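Local atomic coordinates of group 1 truncated hemoglobin (Tetrahymena pyriformis, PDB entry 3AQ9), a protein that binds one heme per monomer as a 2/2-fold globin and probably binds and carries oxygen, with a likely part in nitric oxide detoxification. Residues A[15-20]-A[49-54]; A[81-86]-A[109-114]; A[89-94]-A[102-107]. The protein carries 1 engineered substitution. All coordinates share one frame; numbering follows the deposited sequence.

Contact 1. Residues A[15-20]-A[49-54]; sequences NAMKAA and QETDFL. Engineered in segment 49-54: Glu50 (natural residue Gln). With HEM (protoporphyrin IX containing Fe), chain C.
Met17 meets Thr51 and Leu54 where the B and E helices of the 2/2 globin fold come together, helix 13-28 lying against helix 43-57. The backbones are nearest at Met17 and Thr51, whose CA atoms stand 6.6 Å apart. Met17 CB points toward the E helix, and its CG and Thr51 CG2 touch at 3.6 Å as the two side chains slide past each other in opposite directions. From there the methionine bends, so that SD comes to Leu54 CB at 4.0 Å, the two side chains crossing nearly at right angles; chi3, at 31°, is away from a staggered value. Tyr8 and Leu11 of helix 7-11 also pack on Met17, which is buried on this tight side.

The other side is looser. Lys18 starts away from the E helix and extends into solvent, and Asp52 CB points away from the B helix, its OD1 forming a salt bridge with Lys48. The two branches of Thr51 have different partners: CG2 meets Met17, whereas OG1 bonds to Thr47 O within its own helix.

Beyond the interhelical packing, the E helix lines the heme pocket. Phe53 CE2 lies 3.7 Å from heme CAC, and Leu54 CD2 lies 3.9 Å from heme CBC. Glu50 is an engineered residue replacing glutamine, probably at position E11 of the B10-E7-E11 network known to stabilise bound oxygen. Its CG stands anti to the backbone N (chi1 -171°), which carries the carboxylate toward the distal side of the heme, with Phe24 of helix 13-28 packing on the side chain. OE1 also takes a bond from Gln46 NE2, and a water, coordinated to the heme iron at 2.2 Å, donates to Glu50 OE1 over 3.1 Å.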
loop_
_atom_site.group_PDB
_atom_site.type_symbol
_atom_site.label_atom_id
_atom_site.label_comp_id
_atom_site.label_asym_id
_atom_site.label_seq_id
_atom_site.Cartn_x
_atom_site.Cartn_y
_atom_site.Cartn_z
ATOM N N ASN A 15 12.312 -9.488 -1.359
ATOM C CA ASN A 15 12.696 -9.315 0.070
ATOM C C ASN A 15 12.404 -7.909 0.513
ATOM O O ASN A 15 12.070 -7.680 1.695
ATOM C CB ASN A 15 14.138 -9.559 0.209
ATOM C CG ASN A 15 14.504 -11.044 -0.027
ATOM O OD1 ASN A 15 13.603 -11.870 -0.196
ATOM N ND2 ASN A 15 15.762 -11.325 -0.187
ATOM N N ALA A 16 12.467 -6.941 -0.435
ATOM C CA ALA A 16 12.135 -5.542 -0.044
ATOM C C ALA A 16 10.621 -5.399 0.149
ATOM O O ALA A 16 10.213 -4.726 1.097
ATOM C CB ALA A 16 12.573 -4.516 -1.157
ATOM N N MET A 17 9.799 -6.010 -0.676
ATOM C CA MET A 17 8.370 -5.866 -0.532
ATOM C C MET A 17 7.942 -6.536 0.808
ATOM O O MET A 17 7.017 -6.009 1.482
ATOM C CB MET A 17 7.610 -6.531 -1.672
ATOM C CG MET A 17 6.194 -6.177 -1.508
ATOM S SD MET A 17 5.795 -4.350 -1.851
ATOM C CE MET A 17 7.218 -4.217 -3.184
ATOM N N LYS A 18 8.480 -7.692 1.095
ATOM C CA LYS A 18 8.125 -8.393 2.335
ATOM C C LYS A 18 8.472 -7.606 3.572
ATOM O O LYS A 18 7.836 -7.792 4.642
ATOM C CB LYS A 18 8.760 -9.796 2.393
ATOM C CG LYS A 18 7.978 -10.662 1.340
ATOM C CD LYS A 18 8.556 -12.070 1.578
ATOM C CE LYS A 18 7.727 -12.994 0.693
ATOM N NZ LYS A 18 8.234 -14.345 1.023
ATOM N N ALA A 19 9.553 -6.820 3.519
ATOM C CA ALA A 19 9.911 -5.919 4.649
ATOM C C ALA A 19 9.040 -4.618 4.605
ATOM O O ALA A 19 8.620 -4.109 5.642
ATOM C CB ALA A 19 11.410 -5.576 4.587
ATOM N N ALA A 20 8.709 -4.121 3.427
ATOM C CA ALA A 20 8.011 -2.828 3.345
ATOM C C ALA A 20 6.564 -2.918 3.872
ATOM O O ALA A 20 6.102 -2.025 4.576
ATOM C CB ALA A 20 7.986 -2.417 1.870
ATOM N N GLN A 49 -2.324 -10.192 1.395
ATOM C CA GLN A 49 -3.028 -9.662 0.221
ATOM C C GLN A 49 -2.380 -8.420 -0.306
ATOM O O GLN A 49 -2.257 -8.170 -1.519
ATOM C CB GLN A 49 -4.502 -9.301 0.634
ATOM C CG GLN A 49 -5.299 -10.544 0.936
ATOM C CD GLN A 49 -5.326 -11.472 -0.314
ATOM O OE1 GLN A 49 -5.822 -11.091 -1.345
ATOM N NE2 GLN A 49 -4.841 -12.597 -0.208
ATOM N N GLU A 50 -2.071 -7.494 0.588
ATOM C CA GLU A 50 -1.480 -6.228 0.154
ATOM C C GLU A 50 -0.069 -6.385 -0.412
ATOM O O GLU A 50 0.320 -5.703 -1.383
ATOM C CB GLU A 50 -1.534 -5.266 1.362
ATOM C CG GLU A 50 -1.162 -3.890 1.025
ATOM C CD GLU A 50 -2.108 -2.877 1.770
ATOM O OE1 GLU A 50 -2.795 -3.219 2.859
ATOM O OE2 GLU A 50 -1.837 -1.739 1.489
ATOM N N THR A 51 0.697 -7.285 0.159
ATOM C CA THR A 51 2.016 -7.605 -0.475
ATOM C C THR A 51 1.729 -8.146 -1.909
ATOM O O THR A 51 2.381 -7.702 -2.876
ATOM C CB THR A 51 2.773 -8.656 0.295
ATOM O OG1 THR A 51 3.029 -8.169 1.649
ATOM C CG2 THR A 51 4.156 -8.972 -0.378
ATOM N N ASP A 52 0.769 -9.059 -2.051
ATOM C CA ASP A 52 0.522 -9.563 -3.454
ATOM C C ASP A 52 0.041 -8.402 -4.331
ATOM O O ASP A 52 0.387 -8.348 -5.520
ATOM C CB ASP A 52 -0.623 -10.595 -3.452
ATOM C CG ASP A 52 -0.210 -11.941 -2.817
ATOM O OD1 ASP A 52 -1.108 -12.771 -2.516
ATOM O OD2 ASP A 52 1.004 -12.245 -2.678
ATOM N N PHE A 53 -0.811 -7.550 -3.799
ATOM C CA PHE A 53 -1.376 -6.468 -4.627
ATOM C C PHE A 53 -0.298 -5.455 -5.073
ATOM O O PHE A 53 -0.159 -5.140 -6.256
ATOM C CB PHE A 53 -2.457 -5.673 -3.852
ATOM C CG PHE A 53 -3.179 -4.716 -4.741
ATOM C CD1 PHE A 53 -4.004 -5.222 -5.717
ATOM C CD2 PHE A 53 -3.087 -3.307 -4.531
ATOM C CE1 PHE A 53 -4.766 -4.340 -6.574
ATOM C CE2 PHE A 53 -3.794 -2.441 -5.371
ATOM C CZ PHE A 53 -4.661 -2.943 -6.396
ATOM N N LEU A 54 0.511 -4.966 -4.123
ATOM C CA LEU A 54 1.543 -4.019 -4.495
ATOM C C LEU A 54 2.615 -4.676 -5.345
ATOM O O LEU A 54 3.163 -4.008 -6.222
ATOM C CB LEU A 54 2.187 -3.345 -3.263
ATOM C CG LEU A 54 1.175 -2.510 -2.453
ATOM C CD1 LEU A 54 2.010 -2.038 -1.117
ATOM C CD2 LEU A 54 0.586 -1.333 -3.258
HETATM C CHA HEM C . -8.561 -4.006 2.172
HETATM C CHB HEM C . -8.311 0.202 4.693
HETATM C CHC HEM C . -6.146 2.312 0.938
HETATM C CHD HEM C . -5.145 -2.170 -0.785
HETATM C C1A HEM C . -8.677 -3.046 3.164
HETATM C C2A HEM C . -9.372 -3.214 4.450
HETATM C C3A HEM C . -9.260 -2.090 5.126
HETATM C C4A HEM C . -8.560 -1.116 4.320
HETATM C CMA HEM C . -9.757 -1.704 6.529
HETATM C CAA HEM C . -9.957 -4.599 4.938
HETATM C CBA HEM C . -11.404 -4.874 5.400
HETATM C CGA HEM C . -11.094 -6.314 6.142
HETATM O O1A HEM C . -10.937 -7.352 5.402
HETATM O O2A HEM C . -10.592 -6.390 7.329
HETATM C C1B HEM C . -7.753 1.153 3.793
HETATM C C2B HEM C . -7.764 2.570 4.116
HETATM C C3B HEM C . -7.254 3.164 3.025
HETATM C C4B HEM C . -6.885 2.097 2.131
HETATM C CMB HEM C . -8.293 3.262 5.372
HETATM C CAB HEM C . -7.107 4.680 2.844
HETATM C CBB HEM C . -7.514 5.089 1.652
HETATM C C1C HEM C . -5.615 1.256 0.177
HETATM C C2C HEM C . -4.651 1.415 -0.884
HETATM C C3C HEM C . -4.387 0.163 -1.308
HETATM C C4C HEM C . -5.147 -0.786 -0.551
HETATM C CMC HEM C . -4.048 2.808 -1.338
HETATM C CAC HEM C . -3.368 -0.322 -2.406
HETATM C CBC HEM C . -2.856 0.535 -3.288
HETATM C C1D HEM C . -6.021 -3.042 -0.127
HETATM C C2D HEM C . -6.035 -4.451 -0.417
HETATM C C3D HEM C . -7.067 -4.975 0.451
HETATM C C4D HEM C . -7.561 -3.845 1.169
HETATM C CMD HEM C . -5.219 -5.285 -1.416
HETATM C CAD HEM C . -7.484 -6.416 0.567
HETATM C CBD HEM C . -8.516 -6.835 -0.390
HETATM C CGD HEM C . -8.730 -8.359 -0.241
HETATM O O1D HEM C . -9.290 -8.974 -1.144
HETATM O O2D HEM C . -8.585 -8.885 0.944
HETATM N NA HEM C . -8.217 -1.738 3.154
HETATM N NB HEM C . -7.239 0.757 2.543
HETATM N NC HEM C . -5.913 -0.063 0.356
HETATM N ND HEM C . -6.914 -2.631 0.899
HETATM FE FE HEM C . -7.106 -0.911 1.733
HETATM O O HOH W 1 -5.268 -1.306 2.884
#

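Contact 2. Residues A[81-86]-A[109-114]; sequences LHFDAI and KVIEHT. With HEM (protoporphyrin IX containing Fe), chain C.
Phe83 and Glu112 mark the nearest backbone approach, their CA atoms 8.7 Å apart, a spacing that leaves room for an aromatic ring between segments 81-86 and 109-114. Phe83 fills it: with CG anti to the backbone N (chi1 -169°), the ring extends across and presents its edge to two oxygens. Thr114 OG1 lies near the ring plane at 3.5 Å from Phe83 CE1, and Ile111 O, also near that plane, is 3.6 Å from CZ. These oxygens are themselves joined, since Thr114 OG1 donates to Ile111 O over 2.7 Å, in the carbonyl plane; the amide of Thr114 donates to the same carbonyl, which is thus gripped twice and holds the threonine hydroxyl against the ring edge.

This is the heme end of the G and H helix pair of the 2/2 globin fold, and several of the same residues line the pocket. Ile86 CG1 packs on heme CAB at 3.3 Å, and Ile111 CG2 on heme CBC at 3.5 Å, while Phe83 CE1 reaches heme CMC at 3.6 Å. Farther from the heme, Glu112 OE2 approaches Phe83 CE2 at 3.4 Å, with the carboxylate plane 83° from that of the ring. Arg115 forms salt bridges to both Glu112 OE1 and Asp84 OD2, probably offsetting the like charges of the two carboxylates.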
loop_
_atom_site.group_PDB
_atom_site.type_symbol
_atom_site.label_atom_id
_atom_site.label_comp_id
_atom_site.label_asym_id
_atom_site.label_seq_id
_atom_site.Cartn_x
_atom_site.Cartn_y
_atom_site.Cartn_z
ATOM N N LEU A 81 -8.500 12.492 2.872
ATOM C CA LEU A 81 -7.378 12.548 3.853
ATOM C C LEU A 81 -6.885 11.154 4.226
ATOM O O LEU A 81 -5.723 10.944 4.663
ATOM C CB LEU A 81 -7.824 13.311 5.119
ATOM C CG LEU A 81 -8.671 12.413 6.032
ATOM C CD1 LEU A 81 -8.138 12.570 7.366
ATOM C CD2 LEU A 81 -9.973 12.900 5.996
ATOM N N HIS A 82 -7.773 10.164 4.111
ATOM C CA HIS A 82 -7.345 8.786 4.435
ATOM C C HIS A 82 -6.399 8.253 3.361
ATOM O O HIS A 82 -5.380 7.645 3.698
ATOM C CB HIS A 82 -8.538 7.841 4.431
ATOM C CG HIS A 82 -9.598 8.228 5.413
ATOM N ND1 HIS A 82 -9.360 8.439 6.770
ATOM C CD2 HIS A 82 -10.931 8.413 5.220
ATOM C CE1 HIS A 82 -10.516 8.799 7.349
ATOM N NE2 HIS A 82 -11.470 8.798 6.420
ATOM N N PHE A 83 -6.671 8.566 2.083
ATOM C CA PHE A 83 -5.764 8.060 1.050
ATOM C C PHE A 83 -4.461 8.813 1.129
ATOM O O PHE A 83 -3.403 8.202 0.967
ATOM C CB PHE A 83 -6.422 8.296 -0.347
ATOM C CG PHE A 83 -5.678 7.570 -1.486
ATOM C CD1 PHE A 83 -6.129 6.341 -1.896
ATOM C CD2 PHE A 83 -4.621 8.226 -2.148
ATOM C CE1 PHE A 83 -5.540 5.648 -2.942
ATOM C CE2 PHE A 83 -3.966 7.570 -3.226
ATOM C CZ PHE A 83 -4.433 6.257 -3.602
ATOM N N ASP A 84 -4.478 10.130 1.362
ATOM C CA ASP A 84 -3.194 10.821 1.569
ATOM C C ASP A 84 -2.332 10.251 2.699
ATOM O O ASP A 84 -1.127 10.104 2.605
ATOM C CB ASP A 84 -3.429 12.295 1.953
ATOM C CG ASP A 84 -3.897 13.150 0.742
ATOM O OD1 ASP A 84 -4.251 14.309 0.978
ATOM O OD2 ASP A 84 -3.870 12.660 -0.424
ATOM N N ALA A 85 -2.991 9.817 3.773
ATOM C CA ALA A 85 -2.233 9.244 4.887
ATOM C C ALA A 85 -1.588 7.922 4.454
ATOM O O ALA A 85 -0.457 7.631 4.845
ATOM C CB ALA A 85 -3.223 8.979 6.119
ATOM N N ILE A 86 -2.346 7.120 3.722
ATOM C CA ILE A 86 -1.732 5.846 3.234
ATOM C C ILE A 86 -0.517 6.173 2.364
ATOM O O ILE A 86 0.535 5.540 2.523
ATOM C CB ILE A 86 -2.766 4.981 2.437
ATOM C CG1 ILE A 86 -3.870 4.521 3.398
ATOM C CG2 ILE A 86 -2.021 3.847 1.575
ATOM C CD1 ILE A 86 -3.419 3.709 4.561
ATOM N N LYS A 109 3.124 7.287 -7.937
ATOM C CA LYS A 109 2.316 7.731 -9.150
ATOM C C LYS A 109 1.483 6.557 -9.670
ATOM O O LYS A 109 0.329 6.787 -10.116
ATOM C CB LYS A 109 3.211 8.219 -10.282
ATOM C CG LYS A 109 3.745 9.621 -10.020
ATOM C CD LYS A 109 4.646 10.137 -11.217
ATOM C CE LYS A 109 4.065 9.738 -12.589
ATOM N NZ LYS A 109 4.899 10.474 -13.651
ATOM N N VAL A 110 2.002 5.318 -9.582
ATOM C CA VAL A 110 1.160 4.150 -9.995
ATOM C C VAL A 110 0.015 3.993 -9.011
ATOM O O VAL A 110 -1.141 3.922 -9.378
ATOM C CB VAL A 110 2.001 2.832 -10.069
ATOM C CG1 VAL A 110 1.050 1.619 -10.215
ATOM C CG2 VAL A 110 3.030 2.936 -11.299
ATOM N N ILE A 111 0.348 3.983 -7.726
ATOM C CA ILE A 111 -0.710 3.682 -6.696
ATOM C C ILE A 111 -1.729 4.787 -6.645
ATOM O O ILE A 111 -2.941 4.527 -6.422
ATOM C CB ILE A 111 -0.008 3.561 -5.360
ATOM C CG1 ILE A 111 0.892 2.339 -5.441
ATOM C CG2 ILE A 111 -1.047 3.414 -4.112
ATOM C CD1 ILE A 111 1.965 2.238 -4.305
ATOM N N GLU A 112 -1.317 6.016 -6.992
ATOM C CA GLU A 112 -2.259 7.165 -6.903
ATOM C C GLU A 112 -3.501 6.921 -7.843
ATOM O O GLU A 112 -4.620 7.394 -7.559
ATOM C CB GLU A 112 -1.493 8.457 -7.338
ATOM C CG GLU A 112 -2.337 9.611 -7.671
ATOM C CD GLU A 112 -3.132 10.140 -6.373
ATOM O OE1 GLU A 112 -4.232 10.774 -6.604
ATOM O OE2 GLU A 112 -2.591 9.985 -5.266
ATOM N N HIS A 113 -3.315 6.176 -8.949
ATOM C CA HIS A 113 -4.469 5.988 -9.894
ATOM C C HIS A 113 -5.609 5.190 -9.176
ATOM O O HIS A 113 -6.748 5.237 -9.719
ATOM C CB HIS A 113 -3.928 5.210 -11.101
ATOM C CG HIS A 113 -3.141 6.074 -12.024
ATOM N ND1 HIS A 113 -1.747 6.080 -12.120
ATOM C CD2 HIS A 113 -3.593 7.026 -12.859
ATOM C CE1 HIS A 113 -1.385 6.987 -13.059
ATOM N NE2 HIS A 113 -2.497 7.576 -13.511
ATOM N N THR A 114 -5.330 4.535 -8.040
ATOM C CA THR A 114 -6.412 3.746 -7.394
ATOM C C THR A 114 -7.294 4.641 -6.546
ATOM O O THR A 114 -8.346 4.159 -6.043
ATOM C CB THR A 114 -5.894 2.645 -6.491
ATOM O OG1 THR A 114 -5.087 3.187 -5.394
ATOM C CG2 THR A 114 -5.018 1.621 -7.261
HETATM C CHA HEM C . -8.561 -4.006 2.172
HETATM C CHB HEM C . -8.311 0.202 4.693
HETATM C CHC HEM C . -6.146 2.312 0.938
HETATM C CHD HEM C . -5.145 -2.170 -0.785
HETATM C C1A HEM C . -8.677 -3.046 3.164
HETATM C C2A HEM C . -9.372 -3.214 4.450
HETATM C C3A HEM C . -9.260 -2.090 5.126
HETATM C C4A HEM C . -8.560 -1.116 4.320
HETATM C CMA HEM C . -9.757 -1.704 6.529
HETATM C CAA HEM C . -9.957 -4.599 4.938
HETATM C CBA HEM C . -11.404 -4.874 5.400
HETATM C CGA HEM C . -11.094 -6.314 6.142
HETATM O O1A HEM C . -10.937 -7.352 5.402
HETATM O O2A HEM C . -10.592 -6.390 7.329
HETATM C C1B HEM C . -7.753 1.153 3.793
HETATM C C2B HEM C . -7.764 2.570 4.116
HETATM C C3B HEM C . -7.254 3.164 3.025
HETATM C C4B HEM C . -6.885 2.097 2.131
HETATM C CMB HEM C . -8.293 3.262 5.372
HETATM C CAB HEM C . -7.107 4.680 2.844
HETATM C CBB HEM C . -7.514 5.089 1.652
HETATM C C1C HEM C . -5.615 1.256 0.177
HETATM C C2C HEM C . -4.651 1.415 -0.884
HETATM C C3C HEM C . -4.387 0.163 -1.308
HETATM C C4C HEM C . -5.147 -0.786 -0.551
HETATM C CMC HEM C . -4.048 2.808 -1.338
HETATM C CAC HEM C . -3.368 -0.322 -2.406
HETATM C CBC HEM C . -2.856 0.535 -3.288
HETATM C C1D HEM C . -6.021 -3.042 -0.127
HETATM C C2D HEM C . -6.035 -4.451 -0.417
HETATM C C3D HEM C . -7.067 -4.975 0.451
HETATM C C4D HEM C . -7.561 -3.845 1.169
HETATM C CMD HEM C . -5.219 -5.285 -1.416
HETATM C CAD HEM C . -7.484 -6.416 0.567
HETATM C CBD HEM C . -8.516 -6.835 -0.390
HETATM C CGD HEM C . -8.730 -8.359 -0.241
HETATM O O1D HEM C . -9.290 -8.974 -1.144
HETATM O O2D HEM C . -8.585 -8.885 0.944
HETATM N NA HEM C . -8.217 -1.738 3.154
HETATM N NB HEM C . -7.239 0.757 2.543
HETATM N NC HEM C . -5.913 -0.063 0.356
HETATM N ND HEM C . -6.914 -2.631 0.899
HETATM FE FE HEM C . -7.106 -0.911 1.733
HETATM O O HOH W 1 -5.268 -1.306 2.884
#

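Contact 3. Residues A[89-94]-A[102-107]; sequences NLAATL and AVINEA
Ile104 packs against Ala91 and Leu94, and these three side chains make most of the contact between the G and H helices, 80-96 and 101-112. The short segments run nearly antiparallel, at 149°, with their axes 10.0 Å apart at closest approach; the nearest CA atoms, those of Ala91 and Ile104, are 6.2 Å from each other. Ile104 CB points toward the opposite helix, and both of its branches are used. CG2, anti to the backbone N, rests on Ala91 CB at 3.8 Å, where the short alanine side chain admits the methyl close to the G-helix backbone. The other branch carries CG1 to Leu94 CB at 3.7 Å, and beyond it CD1 lies 3.8 Å from Ala91 O. Branching at CB therefore lets one residue fill the space beside two positions of the G helix.

Leu94 also points across the interface and spreads the contact along the H helix. Its CB occupies the Ile104 side, whereas CD1 extends to Ala107 CB, a looser approach of 4.3 Å. Replacing Ile104 with an alanine removes both branches and would probably open a gap between the helices beside Ala91 CB and Leu94 CB, leaving both without their partner.

Around this apolar seam, Val99 from the connecting loop touches both Leu94 and Ile104. Thr93, on another side of the G helix, packs on Leu23, Phe24 and Lys27 of helix 13-28, and helix 7-11 meets the H helix through Ile7 on Ala107 and through Lys10 and Leu11 on Val103.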
loop_
_atom_site.group_PDB
_atom_site.type_symbol
_atom_site.label_atom_id
_atom_site.label_comp_id
_atom_site.label_asym_id
_atom_site.label_seq_id
_atom_site.Cartn_x
_atom_site.Cartn_y
_atom_site.Cartn_z
ATOM N N ASN A 89 2.419 7.363 4.448
ATOM C CA ASN A 89 3.056 6.255 5.213
ATOM C C ASN A 89 3.820 5.293 4.322
ATOM O O ASN A 89 4.888 4.792 4.738
ATOM C CB ASN A 89 2.034 5.473 6.044
ATOM C CG ASN A 89 1.602 6.289 7.285
ATOM O OD1 ASN A 89 2.425 6.582 8.121
ATOM N ND2 ASN A 89 0.341 6.623 7.389
ATOM N N LEU A 90 3.296 5.027 3.129
ATOM C CA LEU A 90 4.076 4.120 2.199
ATOM C C LEU A 90 5.358 4.846 1.791
ATOM O O LEU A 90 6.433 4.270 1.787
ATOM C CB LEU A 90 3.212 3.826 0.946
ATOM C CG LEU A 90 4.028 2.836 0.066
ATOM C CD1 LEU A 90 4.273 1.547 0.848
ATOM C CD2 LEU A 90 3.170 2.448 -1.084
ATOM N N ALA A 91 5.270 6.138 1.455
ATOM C CA ALA A 91 6.499 6.863 1.077
ATOM C C ALA A 91 7.508 6.877 2.192
ATOM O O ALA A 91 8.698 6.641 1.916
ATOM C CB ALA A 91 6.163 8.324 0.618
ATOM N N ALA A 92 7.048 7.124 3.416
ATOM C CA ALA A 92 7.973 7.207 4.602
ATOM C C ALA A 92 8.650 5.798 4.810
ATOM O O ALA A 92 9.835 5.711 5.156
ATOM C CB ALA A 92 7.256 7.632 5.780
ATOM N N THR A 93 7.845 4.745 4.565
ATOM C CA THR A 93 8.359 3.353 4.707
ATOM C C THR A 93 9.501 3.112 3.708
ATOM O O THR A 93 10.581 2.593 4.039
ATOM C CB THR A 93 7.206 2.347 4.438
ATOM O OG1 THR A 93 6.248 2.524 5.517
ATOM C CG2 THR A 93 7.721 0.894 4.460
ATOM N N LEU A 94 9.196 3.414 2.442
ATOM C CA LEU A 94 10.224 3.186 1.408
ATOM C C LEU A 94 11.468 4.044 1.665
ATOM O O LEU A 94 12.582 3.579 1.428
ATOM C CB LEU A 94 9.585 3.501 0.024
ATOM C CG LEU A 94 8.428 2.557 -0.418
ATOM C CD1 LEU A 94 7.955 2.879 -1.784
ATOM C CD2 LEU A 94 8.822 1.054 -0.423
ATOM N N ALA A 102 13.314 9.316 -6.257
ATOM C CA ALA A 102 12.803 9.158 -7.655
ATOM C C ALA A 102 11.973 7.895 -7.773
ATOM O O ALA A 102 10.875 7.911 -8.390
ATOM C CB ALA A 102 13.913 9.164 -8.707
ATOM N N VAL A 103 12.435 6.799 -7.133
ATOM C CA VAL A 103 11.714 5.539 -7.209
ATOM C C VAL A 103 10.456 5.595 -6.343
ATOM O O VAL A 103 9.375 5.088 -6.723
ATOM C CB VAL A 103 12.672 4.339 -6.833
ATOM C CG1 VAL A 103 11.834 3.032 -6.653
ATOM C CG2 VAL A 103 13.745 4.275 -7.986
ATOM N N ILE A 104 10.548 6.250 -5.182
ATOM C CA ILE A 104 9.356 6.377 -4.378
ATOM C C ILE A 104 8.296 7.114 -5.193
ATOM O O ILE A 104 7.110 6.763 -5.165
ATOM C CB ILE A 104 9.620 7.160 -3.093
ATOM C CG1 ILE A 104 10.579 6.292 -2.174
ATOM C CG2 ILE A 104 8.288 7.413 -2.340
ATOM C CD1 ILE A 104 11.079 7.147 -1.051
ATOM N N ASN A 105 8.717 8.123 -5.933
ATOM C CA ASN A 105 7.683 8.904 -6.691
ATOM C C ASN A 105 7.056 8.070 -7.801
ATOM O O ASN A 105 5.850 8.182 -8.050
ATOM C CB ASN A 105 8.336 10.160 -7.292
ATOM C CG ASN A 105 8.714 11.191 -6.197
ATOM O OD1 ASN A 105 8.160 11.149 -5.042
ATOM N ND2 ASN A 105 9.653 12.132 -6.537
ATOM N N GLU A 106 7.874 7.244 -8.473
ATOM C CA GLU A 106 7.325 6.353 -9.514
ATOM C C GLU A 106 6.277 5.415 -8.891
ATOM O O GLU A 106 5.205 5.193 -9.449
ATOM C CB GLU A 106 8.425 5.533 -10.210
ATOM C CG GLU A 106 9.265 6.331 -11.271
ATOM C CD GLU A 106 8.320 7.157 -12.283
ATOM O OE1 GLU A 106 8.424 8.439 -12.223
ATOM O OE2 GLU A 106 7.467 6.612 -13.122
ATOM N N ALA A 107 6.588 4.880 -7.704
ATOM C CA ALA A 107 5.696 3.947 -7.095
ATOM C C ALA A 107 4.401 4.670 -6.677
ATOM O O ALA A 107 3.271 4.164 -6.919
ATOM C CB ALA A 107 6.334 3.314 -5.792
#

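How the contacts relate
From the N terminus, contact 1 comes first, helix 43-57 folding back on helix 13-28 and closing a loop of 28 residues before the other two contacts open. Contact 2 then starts at 81-86, but its partner 109-114 arrives only after contact 3 has both opened at 89-94 and closed at 102-107. Contact 3 is thus the inner closure of the G-H hairpin and contact 2 its outer one, at the heme. The two helix pairs are joined through Ile111, whose CD1 meets Leu54 CD2 of contact 1 and Leu90 CD2 of segment 89-94. Ala20 packs on Thr93 and Leu94, tying contact 1 to contact 3, while contacts 1 and 2 both border the heme.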